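Local atomic coordinates of phage-related protein (Bordetella bronchiseptica RB50, PDB entry 3BJQ), a protein that probably serves as a phage-type major capsid protein, a shell subunit whose copies would assemble into a viral head. Residues His123-Tyr137 / Asn295-Glu309. Sequence-based numbering, arbitrary orientation.
Sequences HEHECAQIALDPAKY and NTPALSGMLAGYLIE
A water joins L299 and K136. It accepts from L299 N at 3.0 Å and, in a long and weak bond, from K136 NZ. K136 CB rests on L299 CD1. The two branches of I130 divide along the strand 295-299. I130 CD1 packs on P297 CB beside the carbonyl O, and I130 CG2 meets L299 CB at 3.7 Å. P297 CG sits 3.6 Å from C127 SG. The same CG also nears the H123 ring obliquely. N295 OD1 comes to the edge of that ring, 3.3 Å from H123 CD2. H123 NE2 is hydrogen-bonded to T266 OG1, and N295 ND2 to D293 O.

The long helix 105-131 is consistent with the spine helix of an HK97-like capsid fold. Its end packs nearly parallel to strand 295-299 of the five-stranded sheet, at 18°. The turn and 3-10 segment after it pack on strand 305-309 of the six-stranded sheet.

The Y137 ring turns back to the helix end, where OH donates to A131 O and accepts weakly from W246 NE1. L307 CB lies over one face of the Y137 ring, 4.2 Å from the centroid, as a CH-pi contact. With chi2 at 62°, the L307 methyls splay, CD1 to L132 CD2 at 3.6 Å and CD2 to P134 CA. M302, a selenomethionine, runs alongside Y137 in the opposite direction, its CG against K136 O. The E309 carboxylate brings OE2 within 3.5 Å of P134 CB.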
loop_
_atom_site.group_PDB
_atom_site.type_symbol
_atom_site.label_atom_id
_atom_site.label_comp_id
_atom_site.label_asym_id
_atom_site.label_seq_id
_atom_site.Cartn_x
_atom_site.Cartn_y
_atom_site.Cartn_z
ATOM N N HIS E 123 30.865 9.539 -27.606
ATOM C CA HIS E 123 31.222 8.177 -27.157
ATOM C C HIS E 123 31.378 7.216 -28.337
ATOM O O HIS E 123 32.304 6.425 -28.392
ATOM C CB HIS E 123 30.166 7.666 -26.185
ATOM C CG HIS E 123 30.406 6.281 -25.720
ATOM N ND1 HIS E 123 29.770 5.192 -26.289
ATOM C CD2 HIS E 123 31.236 5.786 -24.777
ATOM C CE1 HIS E 123 30.182 4.089 -25.696
ATOM N NE2 HIS E 123 31.068 4.416 -24.772
ATOM N N GLU E 124 30.440 7.291 -29.271
ATOM C CA GLU E 124 30.479 6.483 -30.469
ATOM C C GLU E 124 31.798 6.680 -31.230
ATOM O O GLU E 124 32.426 5.725 -31.690
ATOM C CB GLU E 124 29.302 6.839 -31.396
ATOM C CG GLU E 124 29.131 5.846 -32.579
ATOM C CD GLU E 124 28.416 4.519 -32.169
ATOM O OE1 GLU E 124 28.265 4.270 -30.956
ATOM O OE2 GLU E 124 27.987 3.734 -33.062
ATOM N N HIS E 125 32.202 7.929 -31.372
ATOM C CA HIS E 125 33.432 8.238 -32.075
ATOM C C HIS E 125 34.691 7.750 -31.318
ATOM O O HIS E 125 35.633 7.221 -31.916
ATOM C CB HIS E 125 33.509 9.744 -32.330
ATOM C CG HIS E 125 34.677 10.126 -33.185
ATOM N ND1 HIS E 125 35.956 10.252 -32.683
ATOM C CD2 HIS E 125 34.772 10.342 -34.519
ATOM C CE1 HIS E 125 36.784 10.562 -33.669
ATOM N NE2 HIS E 125 36.091 10.615 -34.794
ATOM N N GLU E 126 34.712 7.914 -30.000
ATOM C CA GLU E 126 35.850 7.428 -29.209
ATOM C C GLU E 126 35.976 5.905 -29.209
ATOM O O GLU E 126 37.064 5.369 -29.141
ATOM C CB GLU E 126 35.833 7.963 -27.781
ATOM C CG GLU E 126 36.917 9.016 -27.576
ATOM C CD GLU E 126 38.290 8.534 -28.129
ATOM O OE1 GLU E 126 38.709 7.390 -27.805
ATOM O OE2 GLU E 126 38.919 9.280 -28.919
ATOM N N CYS E 127 34.852 5.219 -29.271
ATOM C CA CYS E 127 34.861 3.778 -29.363
ATOM C C CYS E 127 35.462 3.314 -30.699
ATOM O O CYS E 127 36.317 2.420 -30.734
ATOM C CB CYS E 127 33.445 3.246 -29.220
ATOM S SG CYS E 127 32.800 3.351 -27.535
ATOM N N ALA E 128 34.989 3.916 -31.789
ATOM C CA ALA E 128 35.480 3.598 -33.114
ATOM C C ALA E 128 36.966 3.886 -33.186
ATOM O O ALA E 128 37.720 3.126 -33.796
ATOM C CB ALA E 128 34.715 4.398 -34.192
ATOM N N GLN E 129 37.383 4.983 -32.550
ATOM C CA GLN E 129 38.769 5.448 -32.594
ATOM C C GLN E 129 39.722 4.437 -31.948
ATOM O O GLN E 129 40.867 4.300 -32.393
ATOM C CB GLN E 129 38.835 6.833 -31.928
ATOM C CG GLN E 129 40.082 7.659 -32.175
ATOM C CD GLN E 129 40.230 8.117 -33.621
ATOM O OE1 GLN E 129 39.303 7.996 -34.429
ATOM N NE2 GLN E 129 41.403 8.654 -33.951
ATOM N N ILE E 130 39.225 3.698 -30.948
ATOM C CA ILE E 130 39.998 2.682 -30.256
ATOM C C ILE E 130 39.912 1.336 -30.951
ATOM O O ILE E 130 40.941 0.757 -31.282
ATOM C CB ILE E 130 39.526 2.502 -28.795
ATOM C CG1 ILE E 130 39.832 3.751 -27.969
ATOM C CG2 ILE E 130 40.228 1.327 -28.163
ATOM C CD1 ILE E 130 39.170 3.708 -26.644
ATOM N N ALA E 131 38.701 0.828 -31.149
ATOM C CA ALA E 131 38.527 -0.518 -31.721
ATOM C C ALA E 131 39.105 -0.680 -33.114
ATOM O O ALA E 131 39.616 -1.749 -33.436
ATOM C CB ALA E 131 37.086 -0.912 -31.716
ATOM N N LEU E 132 39.051 0.373 -33.929
ATOM C CA LEU E 132 39.493 0.294 -35.333
ATOM C C LEU E 132 40.915 0.818 -35.556
ATOM O O LEU E 132 41.332 1.085 -36.688
ATOM C CB LEU E 132 38.518 1.049 -36.232
ATOM C CG LEU E 132 37.050 0.641 -36.062
ATOM C CD1 LEU E 132 36.191 1.378 -37.105
ATOM C CD2 LEU E 132 36.850 -0.854 -36.183
ATOM N N ASP E 133 41.664 0.932 -34.473
ATOM C CA ASP E 133 43.042 1.379 -34.519
ATOM C C ASP E 133 43.945 0.159 -34.646
ATOM O O ASP E 133 44.047 -0.627 -33.692
ATOM C CB ASP E 133 43.349 2.134 -33.241
ATOM C CG ASP E 133 44.748 2.682 -33.200
ATOM O OD1 ASP E 133 45.514 2.471 -34.157
ATOM O OD2 ASP E 133 45.085 3.302 -32.170
ATOM N N PRO E 134 44.585 -0.023 -35.834
ATOM C CA PRO E 134 45.385 -1.223 -36.061
ATOM C C PRO E 134 46.622 -1.307 -35.168
ATOM O O PRO E 134 47.158 -2.393 -34.955
ATOM C CB PRO E 134 45.773 -1.103 -37.533
ATOM C CG PRO E 134 45.690 0.328 -37.843
ATOM C CD PRO E 134 44.588 0.863 -37.014
ATOM N N ALA E 135 47.070 -0.170 -34.658
ATOM C CA ALA E 135 48.216 -0.121 -33.755
ATOM C C ALA E 135 47.955 -0.822 -32.410
ATOM O O ALA E 135 48.887 -1.159 -31.698
ATOM C CB ALA E 135 48.621 1.321 -33.508
ATOM N N LYS E 136 46.696 -1.060 -32.073
ATOM C CA LYS E 136 46.350 -1.665 -30.787
ATOM C C LYS E 136 46.327 -3.174 -30.876
ATOM O O LYS E 136 46.104 -3.842 -29.879
ATOM C CB LYS E 136 44.970 -1.200 -30.330
ATOM C CG LYS E 136 44.735 0.303 -30.509
ATOM C CD LYS E 136 45.262 1.105 -29.382
ATOM C CE LYS E 136 44.190 1.433 -28.370
ATOM N NZ LYS E 136 44.863 2.086 -27.204
ATOM N N TYR E 137 46.543 -3.724 -32.064
ATOM C CA TYR E 137 46.459 -5.163 -32.251
ATOM C C TYR E 137 47.802 -5.729 -32.648
ATOM O O TYR E 137 48.585 -5.050 -33.307
ATOM C CB TYR E 137 45.441 -5.459 -33.344
ATOM C CG TYR E 137 44.059 -4.974 -33.007
ATOM C CD1 TYR E 137 43.178 -5.782 -32.286
ATOM C CD2 TYR E 137 43.642 -3.701 -33.369
ATOM C CE1 TYR E 137 41.924 -5.345 -31.955
ATOM C CE2 TYR E 137 42.374 -3.250 -33.041
ATOM C CZ TYR E 137 41.520 -4.082 -32.338
ATOM O OH TYR E 137 40.259 -3.669 -32.007
ATOM N N ASN E 295 32.966 9.620 -18.718
ATOM C CA ASN E 295 33.301 8.268 -19.122
ATOM C C ASN E 295 34.459 8.264 -20.105
ATOM O O ASN E 295 34.815 9.296 -20.671
ATOM C CB ASN E 295 32.083 7.598 -19.770
ATOM C CG ASN E 295 31.791 8.127 -21.184
ATOM O OD1 ASN E 295 32.224 7.528 -22.179
ATOM N ND2 ASN E 295 31.057 9.249 -21.274
ATOM N N THR E 296 35.061 7.099 -20.277
ATOM C CA THR E 296 36.043 6.892 -21.332
ATOM C C THR E 296 36.041 5.416 -21.719
ATOM O O THR E 296 36.111 4.572 -20.842
ATOM C CB THR E 296 37.473 7.361 -20.900
ATOM O OG1 THR E 296 38.254 7.620 -22.073
ATOM C CG2 THR E 296 38.186 6.338 -20.024
ATOM N N PRO E 297 35.865 5.106 -23.020
ATOM C CA PRO E 297 36.118 3.753 -23.523
ATOM C C PRO E 297 37.578 3.336 -23.340
ATOM O O PRO E 297 38.466 4.153 -23.512
ATOM C CB PRO E 297 35.804 3.869 -25.024
ATOM C CG PRO E 297 34.864 5.028 -25.113
ATOM C CD PRO E 297 35.328 5.992 -24.076
ATOM N N ALA E 298 37.800 2.067 -23.013
ATOM C CA ALA E 298 39.134 1.542 -22.770
ATOM C C ALA E 298 39.213 0.134 -23.378
ATOM O O ALA E 298 38.301 -0.660 -23.215
ATOM C CB ALA E 298 39.399 1.501 -21.290
ATOM N N LEU E 299 40.291 -0.144 -24.106
ATOM C CA LEU E 299 40.531 -1.474 -24.637
ATOM C C LEU E 299 41.276 -2.194 -23.509
ATOM O O LEU E 299 42.339 -1.783 -23.116
ATOM C CB LEU E 299 41.356 -1.402 -25.935
ATOM C CG LEU E 299 41.193 -2.586 -26.895
ATOM C CD1 LEU E 299 41.746 -2.272 -28.283
ATOM C CD2 LEU E 299 41.831 -3.810 -26.336
ATOM N N SER E 300 40.675 -3.234 -22.952
ATOM C CA SER E 300 41.287 -3.981 -21.860
ATOM C C SER E 300 41.853 -5.311 -22.331
ATOM O O SER E 300 42.832 -5.758 -21.787
ATOM C CB SER E 300 40.271 -4.173 -20.700
ATOM O OG SER E 300 38.999 -4.621 -21.166
ATOM N N GLY E 301 41.243 -5.933 -23.345
ATOM C CA GLY E 301 41.626 -7.270 -23.796
ATOM C C GLY E 301 41.781 -7.410 -25.303
ATOM O O GLY E 301 40.888 -7.902 -25.985
HETATM N N MSE E 302 42.940 -7.012 -25.804
HETATM C CA MSE E 302 43.246 -7.054 -27.243
HETATM C C MSE E 302 43.069 -8.439 -27.852
HETATM O O MSE E 302 42.540 -8.575 -28.947
HETATM C CB MSE E 302 44.659 -6.540 -27.507
HETATM C CG MSE E 302 45.086 -6.589 -28.986
HETATM SE SE MSE E 302 45.878 -8.279 -29.472
HETATM C CE MSE E 302 47.497 -8.043 -28.308
ATOM N N LEU E 303 43.478 -9.474 -27.139
ATOM C CA LEU E 303 43.377 -10.812 -27.682
ATOM C C LEU E 303 41.934 -11.264 -27.865
ATOM O O LEU E 303 41.692 -12.283 -28.500
ATOM C CB LEU E 303 44.098 -11.831 -26.786
ATOM C CG LEU E 303 45.613 -11.792 -26.764
ATOM C CD1 LEU E 303 46.095 -12.811 -25.683
ATOM C CD2 LEU E 303 46.204 -12.113 -28.128
ATOM N N ALA E 304 40.988 -10.548 -27.265
ATOM C CA ALA E 304 39.576 -10.853 -27.452
ATOM C C ALA E 304 38.983 -10.075 -28.640
ATOM O O ALA E 304 37.785 -10.149 -28.863
ATOM C CB ALA E 304 38.778 -10.583 -26.181
ATOM N N GLY E 305 39.835 -9.362 -29.387
ATOM C CA GLY E 305 39.426 -8.576 -30.542
ATOM C C GLY E 305 40.213 -8.900 -31.800
ATOM O O GLY E 305 41.322 -9.462 -31.753
ATOM N N TYR E 306 39.628 -8.550 -32.938
ATOM C CA TYR E 306 40.243 -8.789 -34.232
ATOM C C TYR E 306 39.767 -7.730 -35.233
ATOM O O TYR E 306 38.572 -7.554 -35.411
ATOM C CB TYR E 306 39.870 -10.189 -34.709
ATOM C CG TYR E 306 40.640 -10.664 -35.933
ATOM C CD1 TYR E 306 40.257 -10.269 -37.212
ATOM C CD2 TYR E 306 41.722 -11.523 -35.808
ATOM C CE1 TYR E 306 40.941 -10.692 -38.319
ATOM C CE2 TYR E 306 42.414 -11.967 -36.912
ATOM C CZ TYR E 306 42.017 -11.549 -38.173
ATOM O OH TYR E 306 42.682 -11.967 -39.292
ATOM N N LEU E 307 40.700 -7.047 -35.885
ATOM C CA LEU E 307 40.362 -6.011 -36.844
ATOM C C LEU E 307 40.618 -6.418 -38.308
ATOM O O LEU E 307 41.723 -6.862 -38.662
ATOM C CB LEU E 307 41.170 -4.770 -36.518
ATOM C CG LEU E 307 40.986 -3.536 -37.404
ATOM C CD1 LEU E 307 39.543 -2.985 -37.351
ATOM C CD2 LEU E 307 42.026 -2.527 -36.983
ATOM N N ILE E 308 39.595 -6.239 -39.147
ATOM C CA ILE E 308 39.687 -6.473 -40.592
ATOM C C ILE E 308 39.519 -5.110 -41.258
ATOM O O ILE E 308 38.402 -4.674 -41.500
ATOM C CB ILE E 308 38.566 -7.418 -41.091
ATOM C CG1 ILE E 308 38.655 -8.780 -40.417
ATOM C CG2 ILE E 308 38.625 -7.599 -42.619
ATOM C CD1 ILE E 308 37.469 -9.687 -40.736
ATOM N N GLU E 309 40.632 -4.447 -41.571
ATOM C CA GLU E 309 40.567 -3.117 -42.170
ATOM C C GLU E 309 40.195 -3.143 -43.657
ATOM O O GLU E 309 40.618 -4.027 -44.400
ATOM C CB GLU E 309 41.912 -2.402 -42.093
ATOM C CG GLU E 309 42.495 -2.137 -40.750
ATOM C CD GLU E 309 43.757 -1.281 -40.875
ATOM O OE1 GLU E 309 43.611 -0.047 -41.043
ATOM O OE2 GLU E 309 44.878 -1.849 -40.824
HETATM O O HOH W 1 42.320 1.999 -24.812
#